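PDB 1V8P: exonuclease VapC9 from Pyrobaculum aerophilum, which acts as a magnesium-dependent PIN-domain nuclease with slow exonuclease activity on single-stranded DNA, and is probably the ribonuclease toxin of a toxin-antitoxin pair. Local coordinates for residues D33-Y38 with V132-E137; H58-E63 with A118-V123; Y44-K49 with T150-L155; E52-L57 with S91-L96. The protein carries 1 engineered substitution. All blocks are in the same frame, centred on the assembly; numbering follows the deposited sequence.

Interaction 1 of 4, residues D33-Y38 with V132-E137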
loop_
_atom_site.group_PDB
_atom_site.type_symbol
_atom_site.label_atom_id
_atom_site.label_comp_id
_atom_site.label_asym_id
_atom_site.label_seq_id
_atom_site.Cartn_x
_atom_site.Cartn_y
_atom_site.Cartn_z
ATOM N N ASP C 33 4.633 -17.367 5.401
ATOM C CA ASP C 33 4.269 -16.146 4.677
ATOM C C ASP C 33 5.482 -15.221 4.456
ATOM O O ASP C 33 6.580 -15.481 4.960
ATOM C CB ASP C 33 3.098 -15.417 5.379
ATOM C CG ASP C 33 3.545 -14.482 6.490
ATOM O OD1 ASP C 33 4.712 -14.548 6.938
ATOM O OD2 ASP C 33 2.695 -13.680 6.927
ATOM N N ALA C 34 5.279 -14.159 3.680
ATOM C CA ALA C 34 6.348 -13.235 3.344
ATOM C C ALA C 34 7.146 -12.719 4.533
ATOM O O ALA C 34 8.381 -12.705 4.482
ATOM C CB ALA C 34 5.794 -12.063 2.532
ATOM N N SER C 35 6.467 -12.301 5.599
ATOM C CA SER C 35 7.202 -11.792 6.746
ATOM C C SER C 35 8.060 -12.874 7.393
ATOM O O SER C 35 9.170 -12.591 7.838
ATOM C CB SER C 35 6.255 -11.187 7.783
ATOM O OG SER C 35 5.701 -12.178 8.621
ATOM N N ALA C 36 7.556 -14.109 7.441
ATOM C CA ALA C 36 8.304 -15.219 8.038
ATOM C C ALA C 36 9.446 -15.636 7.125
ATOM O O ALA C 36 10.592 -15.795 7.561
ATOM C CB ALA C 36 7.393 -16.408 8.274
ATOM N N LEU C 37 9.097 -15.835 5.855
ATOM C CA LEU C 37 10.054 -16.220 4.832
ATOM C C LEU C 37 11.242 -15.273 4.939
ATOM O O LEU C 37 12.395 -15.701 4.937
ATOM C CB LEU C 37 9.393 -16.118 3.451
ATOM C CG LEU C 37 10.121 -16.543 2.170
ATOM C CD1 LEU C 37 11.246 -15.580 1.853
ATOM C CD2 LEU C 37 10.633 -17.948 2.333
ATOM N N TYR C 38 10.951 -13.984 5.056
ATOM C CA TYR C 38 12.003 -12.989 5.171
ATOM C C TYR C 38 12.910 -13.241 6.374
ATOM O O TYR C 38 14.118 -13.123 6.269
ATOM C CB TYR C 38 11.403 -11.585 5.265
ATOM C CG TYR C 38 12.014 -10.609 4.287
ATOM C CD1 TYR C 38 11.771 -10.723 2.916
ATOM C CD2 TYR C 38 12.851 -9.583 4.727
ATOM C CE1 TYR C 38 12.346 -9.836 2.006
ATOM C CE2 TYR C 38 13.429 -8.692 3.830
ATOM C CZ TYR C 38 13.175 -8.821 2.472
ATOM O OH TYR C 38 13.748 -7.932 1.582
ATOM N N VAL C 132 3.059 -19.991 9.630
ATOM C CA VAL C 132 4.209 -19.350 10.252
ATOM C C VAL C 132 4.207 -17.911 9.686
ATOM O O VAL C 132 4.251 -17.694 8.473
ATOM C CB VAL C 132 5.531 -20.074 9.918
ATOM C CG1 VAL C 132 6.665 -19.495 10.774
ATOM C CG2 VAL C 132 5.382 -21.582 10.193
ATOM N N THR C 133 4.109 -16.936 10.577
ATOM C CA THR C 133 4.056 -15.535 10.192
ATOM C C THR C 133 4.745 -14.704 11.258
ATOM O O THR C 133 4.890 -15.127 12.398
ATOM C CB THR C 133 2.575 -15.055 10.047
ATOM O OG1 THR C 133 2.527 -13.633 9.880
ATOM C CG2 THR C 133 1.769 -15.437 11.276
ATOM N N GLN C 134 5.167 -13.511 10.882
ATOM C CA GLN C 134 5.841 -12.648 11.819
ATOM C C GLN C 134 4.884 -11.530 12.224
ATOM O O GLN C 134 5.184 -10.758 13.137
ATOM C CB GLN C 134 7.110 -12.090 11.167
ATOM C CG GLN C 134 8.249 -11.819 12.122
ATOM C CD GLN C 134 8.786 -13.076 12.758
ATOM O OE1 GLN C 134 8.429 -14.172 12.372
ATOM N NE2 GLN C 134 9.654 -12.920 13.735
ATOM N N ASP C 135 3.728 -11.476 11.552
ATOM C CA ASP C 135 2.676 -10.464 11.782
ATOM C C ASP C 135 1.773 -10.784 12.984
ATOM O O ASP C 135 1.000 -11.740 12.957
ATOM C CB ASP C 135 1.828 -10.309 10.498
ATOM C CG ASP C 135 0.677 -9.305 10.652
ATOM O OD1 ASP C 135 0.498 -8.737 11.743
ATOM O OD2 ASP C 135 -0.058 -9.083 9.672
ATOM N N ARG C 136 1.870 -9.967 14.027
ATOM C CA ARG C 136 1.088 -10.167 15.249
ATOM C C ARG C 136 -0.409 -10.303 14.996
ATOM O O ARG C 136 -1.074 -11.142 15.595
ATOM C CB ARG C 136 1.314 -9.017 16.239
ATOM C CG ARG C 136 2.766 -8.761 16.630
ATOM C CD ARG C 136 3.435 -10.024 17.096
ATOM N NE ARG C 136 4.624 -10.337 16.313
ATOM C CZ ARG C 136 5.441 -11.352 16.587
ATOM N NH1 ARG C 136 5.183 -12.142 17.627
ATOM N NH2 ARG C 136 6.518 -11.572 15.834
ATOM N N GLU C 137 -0.946 -9.475 14.113
ATOM C CA GLU C 137 -2.363 -9.523 13.816
ATOM C C GLU C 137 -2.709 -10.904 13.253
ATOM O O GLU C 137 -3.661 -11.527 13.706
ATOM C CB GLU C 137 -2.714 -8.390 12.849
ATOM C CG GLU C 137 -4.068 -7.698 13.070
ATOM C CD GLU C 137 -4.431 -7.494 14.542
ATOM O OE1 GLU C 137 -3.529 -7.310 15.387
ATOM O OE2 GLU C 137 -5.639 -7.500 14.856
#

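Interaction 2 of 4, residues H58-E63 with A118-V123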
loop_
_atom_site.group_PDB
_atom_site.type_symbol
_atom_site.label_atom_id
_atom_site.label_comp_id
_atom_site.label_asym_id
_atom_site.label_seq_id
_atom_site.Cartn_x
_atom_site.Cartn_y
_atom_site.Cartn_z
ATOM N N HIS C 58 1.885 -18.898 -4.113
ATOM C CA HIS C 58 2.546 -18.178 -5.198
ATOM C C HIS C 58 2.704 -16.720 -4.745
ATOM O O HIS C 58 3.743 -16.087 -4.977
ATOM C CB HIS C 58 1.701 -18.217 -6.473
ATOM C CG HIS C 58 1.714 -19.535 -7.179
ATOM N ND1 HIS C 58 2.807 -19.996 -7.887
ATOM C CD2 HIS C 58 0.762 -20.492 -7.289
ATOM C CE1 HIS C 58 2.527 -21.179 -8.403
ATOM N NE2 HIS C 58 1.293 -21.503 -8.055
ATOM N N LEU C 59 1.661 -16.197 -4.100
ATOM C CA LEU C 59 1.648 -14.818 -3.607
ATOM C C LEU C 59 2.912 -14.479 -2.819
ATOM O O LEU C 59 3.386 -13.356 -2.847
ATOM C CB LEU C 59 0.442 -14.607 -2.693
ATOM C CG LEU C 59 -0.194 -13.247 -2.344
ATOM C CD1 LEU C 59 -0.550 -13.261 -0.878
ATOM C CD2 LEU C 59 0.723 -12.084 -2.634
ATOM N N THR C 60 3.450 -15.461 -2.108
ATOM C CA THR C 60 4.631 -15.249 -1.294
ATOM C C THR C 60 5.821 -14.740 -2.101
ATOM O O THR C 60 6.573 -13.888 -1.638
ATOM C CB THR C 60 5.024 -16.547 -0.571
ATOM O OG1 THR C 60 3.904 -17.014 0.190
ATOM C CG2 THR C 60 6.208 -16.313 0.367
ATOM N N ILE C 61 5.987 -15.274 -3.307
ATOM C CA ILE C 61 7.081 -14.890 -4.187
ATOM C C ILE C 61 7.066 -13.393 -4.445
ATOM O O ILE C 61 8.083 -12.719 -4.304
ATOM C CB ILE C 61 6.976 -15.666 -5.526
ATOM C CG1 ILE C 61 7.231 -17.156 -5.267
ATOM C CG2 ILE C 61 7.940 -15.091 -6.556
ATOM C CD1 ILE C 61 6.613 -18.089 -6.301
ATOM N N TYR C 62 5.904 -12.868 -4.805
ATOM C CA TYR C 62 5.768 -11.440 -5.085
ATOM C C TYR C 62 5.918 -10.561 -3.838
ATOM O O TYR C 62 6.546 -9.504 -3.884
ATOM C CB TYR C 62 4.420 -11.174 -5.755
ATOM C CG TYR C 62 4.231 -11.985 -6.997
ATOM C CD1 TYR C 62 3.842 -13.321 -6.925
ATOM C CD2 TYR C 62 4.530 -11.451 -8.247
ATOM C CE1 TYR C 62 3.763 -14.110 -8.077
ATOM C CE2 TYR C 62 4.458 -12.230 -9.401
ATOM C CZ TYR C 62 4.076 -13.555 -9.312
ATOM O OH TYR C 62 4.007 -14.312 -10.456
ATOM N N GLU C 63 5.353 -10.999 -2.720
ATOM C CA GLU C 63 5.471 -10.224 -1.491
ATOM C C GLU C 63 6.902 -10.118 -1.009
ATOM O O GLU C 63 7.303 -9.068 -0.526
ATOM C CB GLU C 63 4.597 -10.823 -0.392
ATOM C CG GLU C 63 3.135 -10.548 -0.604
ATOM C CD GLU C 63 2.287 -11.099 0.505
ATOM O OE1 GLU C 63 1.246 -10.481 0.805
ATOM O OE2 GLU C 63 2.659 -12.150 1.075
ATOM N N ALA C 118 -5.394 -12.678 4.427
ATOM C CA ALA C 118 -6.463 -13.673 4.547
ATOM C C ALA C 118 -6.207 -14.896 3.688
ATOM O O ALA C 118 -6.732 -15.978 3.977
ATOM C CB ALA C 118 -7.806 -13.074 4.192
ATOM N N SER C 119 -5.416 -14.734 2.631
ATOM C CA SER C 119 -5.091 -15.855 1.763
ATOM C C SER C 119 -4.316 -16.877 2.604
ATOM O O SER C 119 -4.504 -18.095 2.478
ATOM C CB SER C 119 -4.244 -15.378 0.574
ATOM O OG SER C 119 -4.994 -14.538 -0.287
ATOM N N TYR C 120 -3.462 -16.366 3.482
ATOM C CA TYR C 120 -2.669 -17.219 4.356
ATOM C C TYR C 120 -3.491 -17.916 5.451
ATOM O O TYR C 120 -3.333 -19.115 5.680
ATOM C CB TYR C 120 -1.546 -16.404 4.985
ATOM C CG TYR C 120 -0.511 -16.015 3.965
ATOM C CD1 TYR C 120 -0.553 -14.767 3.329
ATOM C CD2 TYR C 120 0.499 -16.917 3.603
ATOM C CE1 TYR C 120 0.380 -14.427 2.368
ATOM C CE2 TYR C 120 1.437 -16.589 2.644
ATOM C CZ TYR C 120 1.381 -15.340 2.025
ATOM O OH TYR C 120 2.331 -14.999 1.087
ATOM N N ALA C 121 -4.366 -17.165 6.113
ATOM C CA ALA C 121 -5.209 -17.705 7.165
ATOM C C ALA C 121 -6.096 -18.818 6.603
ATOM O O ALA C 121 -6.198 -19.902 7.183
ATOM C CB ALA C 121 -6.076 -16.582 7.769
ATOM N N TYR C 122 -6.725 -18.546 5.464
ATOM C CA TYR C 122 -7.603 -19.522 4.839
ATOM C C TYR C 122 -6.912 -20.825 4.433
ATOM O O TYR C 122 -7.424 -21.905 4.702
ATOM C CB TYR C 122 -8.283 -18.917 3.616
ATOM C CG TYR C 122 -9.197 -19.889 2.914
ATOM C CD1 TYR C 122 -10.516 -20.096 3.352
ATOM C CD2 TYR C 122 -8.723 -20.667 1.862
ATOM C CE1 TYR C 122 -11.328 -21.067 2.752
ATOM C CE2 TYR C 122 -9.520 -21.636 1.262
ATOM C CZ TYR C 122 -10.814 -21.834 1.705
ATOM O OH TYR C 122 -11.566 -22.814 1.088
ATOM N N VAL C 123 -5.757 -20.728 3.791
ATOM C CA VAL C 123 -5.040 -21.914 3.338
ATOM C C VAL C 123 -4.523 -22.742 4.481
ATOM O O VAL C 123 -4.598 -23.972 4.447
ATOM C CB VAL C 123 -3.852 -21.551 2.433
ATOM C CG1 VAL C 123 -3.043 -22.809 2.076
ATOM C CG2 VAL C 123 -4.365 -20.880 1.195
#

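Interaction 3 of 4, residues Y44-K49 with T150-L155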
loop_
_atom_site.group_PDB
_atom_site.type_symbol
_atom_site.label_atom_id
_atom_site.label_comp_id
_atom_site.label_asym_id
_atom_site.label_seq_id
_atom_site.Cartn_x
_atom_site.Cartn_y
_atom_site.Cartn_z
ATOM N N TYR C 44 18.991 -20.232 7.073
ATOM C CA TYR C 44 19.003 -21.373 6.157
ATOM C C TYR C 44 19.259 -22.717 6.843
ATOM O O TYR C 44 18.424 -23.617 6.792
ATOM C CB TYR C 44 20.076 -21.166 5.089
ATOM C CG TYR C 44 19.839 -21.948 3.812
ATOM C CD1 TYR C 44 18.906 -21.507 2.865
ATOM C CD2 TYR C 44 20.564 -23.110 3.530
ATOM C CE1 TYR C 44 18.704 -22.202 1.661
ATOM C CE2 TYR C 44 20.371 -23.814 2.328
ATOM C CZ TYR C 44 19.442 -23.352 1.400
ATOM O OH TYR C 44 19.254 -24.009 0.203
ATOM N N ASP C 45 20.424 -22.841 7.478
ATOM C CA ASP C 45 20.838 -24.074 8.153
ATOM C C ASP C 45 19.824 -24.725 9.088
ATOM O O ASP C 45 19.602 -25.936 9.040
ATOM C CB ASP C 45 22.138 -23.837 8.936
ATOM C CG ASP C 45 23.314 -23.492 8.032
ATOM O OD1 ASP C 45 23.449 -24.133 6.967
ATOM O OD2 ASP C 45 24.106 -22.589 8.392
ATOM N N LYS C 46 19.211 -23.914 9.937
ATOM C CA LYS C 46 18.246 -24.398 10.911
ATOM C C LYS C 46 16.978 -25.046 10.335
ATOM O O LYS C 46 16.271 -25.768 11.050
ATOM C CB LYS C 46 17.877 -23.246 11.862
ATOM C CG LYS C 46 19.102 -22.536 12.435
ATOM C CD LYS C 46 18.749 -21.668 13.638
ATOM C CE LYS C 46 19.995 -21.081 14.303
ATOM N NZ LYS C 46 20.676 -20.076 13.431
ATOM N N TRP C 47 16.688 -24.815 9.057
ATOM C CA TRP C 47 15.485 -25.397 8.469
ATOM C C TRP C 47 15.648 -26.085 7.107
ATOM O O TRP C 47 14.763 -26.836 6.680
ATOM C CB TRP C 47 14.380 -24.335 8.364
ATOM C CG TRP C 47 14.760 -23.105 7.583
ATOM C CD1 TRP C 47 15.285 -21.939 8.080
ATOM C CD2 TRP C 47 14.672 -22.929 6.165
ATOM N NE1 TRP C 47 15.529 -21.051 7.056
ATOM C CE2 TRP C 47 15.162 -21.632 5.871
ATOM C CE3 TRP C 47 14.227 -23.740 5.112
ATOM C CZ2 TRP C 47 15.219 -21.128 4.567
ATOM C CZ3 TRP C 47 14.284 -23.240 3.811
ATOM C CH2 TRP C 47 14.779 -21.943 3.552
ATOM N N ILE C 48 16.771 -25.848 6.434
ATOM C CA ILE C 48 17.000 -26.448 5.129
ATOM C C ILE C 48 16.700 -27.952 5.087
ATOM O O ILE C 48 16.022 -28.426 4.174
ATOM C CB ILE C 48 18.449 -26.192 4.648
ATOM C CG1 ILE C 48 18.599 -26.602 3.180
ATOM C CG2 ILE C 48 19.432 -26.968 5.502
ATOM C CD1 ILE C 48 17.625 -25.904 2.236
ATOM N N LYS C 49 17.176 -28.704 6.077
ATOM C CA LYS C 49 16.938 -30.148 6.102
ATOM C C LYS C 49 15.512 -30.526 6.478
ATOM O O LYS C 49 15.211 -31.705 6.659
ATOM C CB LYS C 49 17.901 -30.834 7.068
ATOM C CG LYS C 49 19.347 -30.798 6.636
ATOM C CD LYS C 49 20.167 -31.832 7.405
ATOM C CE LYS C 49 21.648 -31.752 7.058
ATOM N NZ LYS C 49 22.235 -30.442 7.480
ATOM N N THR C 150 9.242 -19.814 17.121
ATOM C CA THR C 150 8.503 -20.987 17.551
ATOM C C THR C 150 8.714 -22.100 16.536
ATOM O O THR C 150 8.829 -23.273 16.896
ATOM C CB THR C 150 7.009 -20.665 17.650
ATOM O OG1 THR C 150 6.803 -19.629 18.622
ATOM C CG2 THR C 150 6.234 -21.896 18.041
ATOM N N LEU C 151 8.759 -21.732 15.260
ATOM C CA LEU C 151 8.970 -22.725 14.222
ATOM C C LEU C 151 10.349 -23.348 14.383
ATOM O O LEU C 151 10.493 -24.565 14.333
ATOM C CB LEU C 151 8.847 -22.102 12.824
ATOM C CG LEU C 151 9.267 -22.994 11.644
ATOM C CD1 LEU C 151 8.443 -24.281 11.640
ATOM C CD2 LEU C 151 9.090 -22.243 10.337
ATOM N N LEU C 152 11.363 -22.511 14.585
ATOM C CA LEU C 152 12.716 -23.017 14.736
ATOM C C LEU C 152 12.868 -23.994 15.902
ATOM O O LEU C 152 13.504 -25.040 15.754
ATOM C CB LEU C 152 13.719 -21.857 14.864
ATOM C CG LEU C 152 13.933 -21.068 13.570
ATOM C CD1 LEU C 152 14.956 -19.991 13.790
ATOM C CD2 LEU C 152 14.375 -22.012 12.456
ATOM N N VAL C 153 12.293 -23.679 17.057
ATOM C CA VAL C 153 12.433 -24.606 18.165
ATOM C C VAL C 153 11.809 -25.949 17.808
ATOM O O VAL C 153 12.449 -26.982 17.970
ATOM C CB VAL C 153 11.798 -24.067 19.465
ATOM C CG1 VAL C 153 12.576 -22.870 19.960
ATOM C CG2 VAL C 153 10.364 -23.680 19.226
ATOM N N ARG C 154 10.574 -25.941 17.304
ATOM C CA ARG C 154 9.898 -27.187 16.947
ATOM C C ARG C 154 10.717 -28.044 15.993
ATOM O O ARG C 154 10.624 -29.267 16.024
ATOM C CB ARG C 154 8.535 -26.918 16.298
ATOM C CG ARG C 154 7.516 -26.259 17.188
ATOM C CD ARG C 154 6.155 -26.199 16.513
ATOM N NE ARG C 154 5.193 -25.483 17.342
ATOM C CZ ARG C 154 3.879 -25.454 17.138
ATOM N NH1 ARG C 154 3.350 -26.110 16.118
ATOM N NH2 ARG C 154 3.089 -24.768 17.963
ATOM N N LEU C 155 11.508 -27.409 15.133
ATOM C CA LEU C 155 12.320 -28.158 14.172
ATOM C C LEU C 155 13.566 -28.701 14.845
ATOM O O LEU C 155 13.963 -29.833 14.593
ATOM C CB LEU C 155 12.709 -27.274 12.975
ATOM C CG LEU C 155 11.552 -26.827 12.072
ATOM C CD1 LEU C 155 12.032 -25.775 11.076
ATOM C CD2 LEU C 155 10.965 -28.036 11.364
#

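Interaction 4 of 4, residues E52-L57 with S91-L96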
loop_
_atom_site.group_PDB
_atom_site.type_symbol
_atom_site.label_atom_id
_atom_site.label_comp_id
_atom_site.label_asym_id
_atom_site.label_seq_id
_atom_site.Cartn_x
_atom_site.Cartn_y
_atom_site.Cartn_z
ATOM N N GLU C 52 11.020 -30.030 3.202
ATOM C CA GLU C 52 9.829 -30.702 2.697
ATOM C C GLU C 52 8.618 -30.421 3.588
ATOM O O GLU C 52 7.468 -30.633 3.192
ATOM C CB GLU C 52 10.059 -32.215 2.546
ATOM C CG GLU C 52 9.906 -33.076 3.804
ATOM C CD GLU C 52 11.089 -32.984 4.748
ATOM O OE1 GLU C 52 12.176 -32.544 4.294
ATOM O OE2 GLU C 52 10.932 -33.365 5.937
ATOM N N LYS C 53 8.885 -29.915 4.786
ATOM C CA LYS C 53 7.823 -29.607 5.725
ATOM C C LYS C 53 7.217 -28.217 5.549
ATOM O O LYS C 53 6.098 -27.967 6.001
ATOM C CB LYS C 53 8.337 -29.790 7.155
ATOM C CG LYS C 53 8.248 -31.229 7.616
ATOM C CD LYS C 53 8.630 -31.436 9.077
ATOM C CE LYS C 53 10.134 -31.483 9.253
ATOM N NZ LYS C 53 10.537 -32.414 10.349
ATOM N N LEU C 54 7.945 -27.327 4.875
ATOM C CA LEU C 54 7.473 -25.958 4.658
ATOM C C LEU C 54 6.956 -25.668 3.261
ATOM O O LEU C 54 7.445 -26.204 2.279
ATOM C CB LEU C 54 8.577 -24.941 4.956
ATOM C CG LEU C 54 9.448 -25.063 6.203
ATOM C CD1 LEU C 54 8.621 -25.569 7.385
ATOM C CD2 LEU C 54 10.607 -26.001 5.885
ATOM N N ALA C 55 5.964 -24.790 3.192
ATOM C CA ALA C 55 5.386 -24.378 1.923
ATOM C C ALA C 55 5.030 -22.888 1.947
ATOM O O ALA C 55 4.993 -22.261 3.000
ATOM C CB ALA C 55 4.155 -25.207 1.620
ATOM N N ILE C 56 4.783 -22.341 0.764
ATOM C CA ILE C 56 4.414 -20.943 0.569
ATOM C C ILE C 56 3.328 -20.954 -0.477
ATOM O O ILE C 56 2.990 -21.999 -1.026
ATOM C CB ILE C 56 5.574 -20.087 -0.026
ATOM C CG1 ILE C 56 6.018 -20.697 -1.363
ATOM C CG2 ILE C 56 6.711 -19.945 0.972
ATOM C CD1 ILE C 56 7.283 -20.118 -1.930
ATOM N N LEU C 57 2.780 -19.785 -0.756
ATOM C CA LEU C 57 1.761 -19.662 -1.775
ATOM C C LEU C 57 2.476 -18.947 -2.928
ATOM O O LEU C 57 3.583 -18.444 -2.744
ATOM C CB LEU C 57 0.606 -18.800 -1.261
ATOM C CG LEU C 57 -0.159 -19.184 0.007
ATOM C CD1 LEU C 57 -1.329 -18.213 0.198
ATOM C CD2 LEU C 57 -0.689 -20.579 -0.103
ATOM N N SER C 91 13.236 -20.943 -3.718
ATOM C CA SER C 91 13.194 -22.164 -4.507
ATOM C C SER C 91 13.109 -23.409 -3.625
ATOM O O SER C 91 12.668 -24.462 -4.074
ATOM C CB SER C 91 14.431 -22.251 -5.400
ATOM O OG SER C 91 15.601 -22.500 -4.644
ATOM N N SER C 92 13.520 -23.279 -2.365
ATOM C CA SER C 92 13.510 -24.399 -1.427
ATOM C C SER C 92 12.137 -24.832 -0.923
ATOM O O SER C 92 12.000 -25.920 -0.369
ATOM C CB SER C 92 14.383 -24.072 -0.216
ATOM O OG SER C 92 15.685 -23.692 -0.619
ATOM N N PHE C 93 11.127 -23.990 -1.124
ATOM C CA PHE C 93 9.782 -24.268 -0.641
ATOM C C PHE C 93 8.826 -24.852 -1.636
ATOM O O PHE C 93 8.919 -24.579 -2.823
ATOM C CB PHE C 93 9.145 -22.994 -0.093
ATOM C CG PHE C 93 9.826 -22.445 1.120
ATOM C CD1 PHE C 93 11.103 -21.915 1.038
ATOM C CD2 PHE C 93 9.180 -22.448 2.351
ATOM C CE1 PHE C 93 11.731 -21.392 2.166
ATOM C CE2 PHE C 93 9.798 -21.930 3.478
ATOM C CZ PHE C 93 11.074 -21.401 3.385
ATOM N N LYS C 94 7.887 -25.639 -1.121
ATOM C CA LYS C 94 6.843 -26.260 -1.921
ATOM C C LYS C 94 5.828 -25.133 -2.092
ATOM O O LYS C 94 5.592 -24.371 -1.163
ATOM C CB LYS C 94 6.203 -27.416 -1.141
ATOM C CG LYS C 94 5.630 -28.547 -1.990
ATOM C CD LYS C 94 4.436 -28.128 -2.858
ATOM C CE LYS C 94 3.852 -29.332 -3.622
ATOM N NZ LYS C 94 2.679 -28.981 -4.481
ATOM N N VAL C 95 5.235 -25.017 -3.270
ATOM C CA VAL C 95 4.267 -23.968 -3.514
ATOM C C VAL C 95 2.884 -24.581 -3.632
ATOM O O VAL C 95 2.665 -25.471 -4.447
ATOM C CB VAL C 95 4.615 -23.202 -4.811
ATOM C CG1 VAL C 95 3.661 -22.042 -5.034
ATOM C CG2 VAL C 95 6.046 -22.706 -4.725
ATOM N N LEU C 96 1.953 -24.108 -2.811
ATOM C CA LEU C 96 0.595 -24.625 -2.842
ATOM C C LEU C 96 -0.206 -23.948 -3.934
ATOM O O LEU C 96 0.233 -22.959 -4.509
ATOM C CB LEU C 96 -0.086 -24.407 -1.487
ATOM C CG LEU C 96 0.793 -24.885 -0.327
ATOM C CD1 LEU C 96 0.034 -24.784 0.979
ATOM C CD2 LEU C 96 1.239 -26.314 -0.597
#

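Interaction 1 of 4, residues D33-Y38 with V132-E137
The carboxylate of D33, in the acidic site of the PIN domain, is met from above its plane by T133: T133 OG1 donates to D33 OD2 at 3.0 Å, lying 43° out of the plane. The other oxygen, OD1, takes two bonds from its own helix, S35 OG on the syn lone pair and A36 N nearly along the C-O axis. A36 N to D33 OD1 is 2.9 Å, an N-cap bond opening helix 34-40. In the second flat group, the carboxylate of D135, OD1 caps helix 136-141 by accepting E137 N, which lies above the carboxylate plane. D33 and D135 are predicted magnesium ligands together with D117, which lies beside D135, and D33 OD2 and D135 OD2 are 6.0 Å apart. D135 OD2 also forms a salt bridge with R73 of a second subunit. S35 OG lies between the backbone N and carbonyl carbon (chi1 83°), from where it accepts Q134 N at 2.7 Å while donating to D33. T133 OG1 is gripped twice as well, for it accepts D135 N at 3.0 Å in an ST turn just ahead of helix 136-141. A36 CB also packs on V132 CG1 at 4.0 Å. At the ends of parallel strands 30-32 and 130-132, D33 N donates to V132 O at 3.1 Å.

Interaction 2 of 4, residues H58-E63 with A118-V123
Y120 spans from helix 115-127 to L59, T60 and E63 of helix 58-73. From CB its CG stands anti to the carbonyl carbon, which directs the ring toward helix 58-73. Further along, CE1 meets L59 CD1 at 3.6 Å, the methyl approaching obliquely, and E63 OE2 at 3.5 Å. On the other ring edge CE2 has T60 OG1 in the ring plane, and D33 packs against it. These two helices flank the predicted magnesium site of the PIN domain; the axes of 58-63 and 118-123 run nearly antiparallel (150°) and come no nearer than 11.5 Å, a span that the long tyrosine bridges. At the tip OH is held by two bonds: T60 OG1 donates to Y120 OH at 2.7 Å, and Y120 OH donates to E63 OE2 at 2.9 Å. The carboxylate and ring planes lie 11° apart, though OH sits 36° out of the carboxylate plane. T60 OG1 in turn accepts the backbone N of L57, giving a relay from L57 N through T60 and Y120 to E63.

Interaction 3 of 4, residues Y44-K49 with T150-L155
K46 and L152 meet with CG of each anti to the carbonyl carbon (chi1 -71° for L152), while the extended chi2 of L152 carries its methyls to the lysine chain. L152 CD2 touches K46 CB at 3.8 Å and L152 CD1 lies 4.1 Å from K46 CD, so the two side chains meet at a slant through carbon atoms. The amino group of K46 turns away and makes a weak hydrogen bond to H43. L152 CD2 also reaches the edge of the W47 indole, 4.5 Å from W47 CD1. In W47, CG is placed between the backbone N and carbonyl carbon (chi1 57°), which folds the ring back over its own turn; Y44 O lies 3.7 Å above the ring plane, offset toward the rim, and accepts I48 N and W47 N. The indole NE1 is satisfied by L40 O. W47 CB, rather than the ring, receives L155 CD1 at 3.9 Å. This apolar helix-helix packing, at the periphery of the PIN-domain fold and away from the predicted magnesium site, joins the short, weakly bonded helix 44-48 to the C-terminal helix 148-156; the axes of 44-48 and 150-155 approach to 9.9 Å at 56°. Beyond it, the W47 ring meets F93, just ahead of strand 94-95, while L151 and R154 of helix 148-156 rest on Y30 of strand 30-32.

Interaction 4 of 4, residues E52-L57 with S91-L96
I56 pairs with V95 and A55 with K94, and the backbone groups of I56 carry the two stronger links. I56 N donates to K94 O at 2.9 Å, and I56 O accepts L96 N at 3.0 Å. A third bond, K94 N to L54 O, is weak at 3.5 Å although nearly straight (169°). Both strong acceptors also draw a CA-H...O contact, K94 O from A55 CA and I56 O from V95 CA. A55 turns its own backbone bonds the other way, to Y30 and V32 of strand 30-32. The pairing joins edge strand 94-95 to strand 54-56 in the four-stranded parallel sheet of the PIN domain, strand order 3-2-1-4; helices 58-73 and 79-91 make the beta-alpha-beta connection between them. One face carries A55 and K94, and there A55 CB packs on L96 CD2 at 3.8 Å. On the other, I56 CG1 touches V95 CG2 at 3.9 Å, and I56 crosses the F93 side chain at about a right angle, its CG2 3.8 Å from F93 CD2. L54 CB approaches the same ring obliquely, 3.6 Å from F93 CE2. Ahead of the strand, S92 O accepts R51 NE, and S92 OG is hydrogen-bonded to K88 O.

How the interactions relate
From the N terminus, strand 30-32 leads into 33-38, which meets 132-137 much later in the chain, closing interaction 1. Helix 44-48 opens interaction 3 before that closure and meets 150-155 after it, so these two loops cross. Inside both lie interactions 4 and 2. Interaction 4 starts at strand 54-56 and closes at 91-96; interaction 2 starts immediately after that strand, at 58-63, and closes at 118-123, so this pair crosses too. Interaction 4 builds the sheet edge, interaction 2 ties helix 58-73 to helix 115-127 beside the predicted metal site, interaction 1 joins the ends of central strand 30-32 and edge strand 130-132, and interaction 3 fastens the C-terminal helix. Interaction 1 touches the other three contacts.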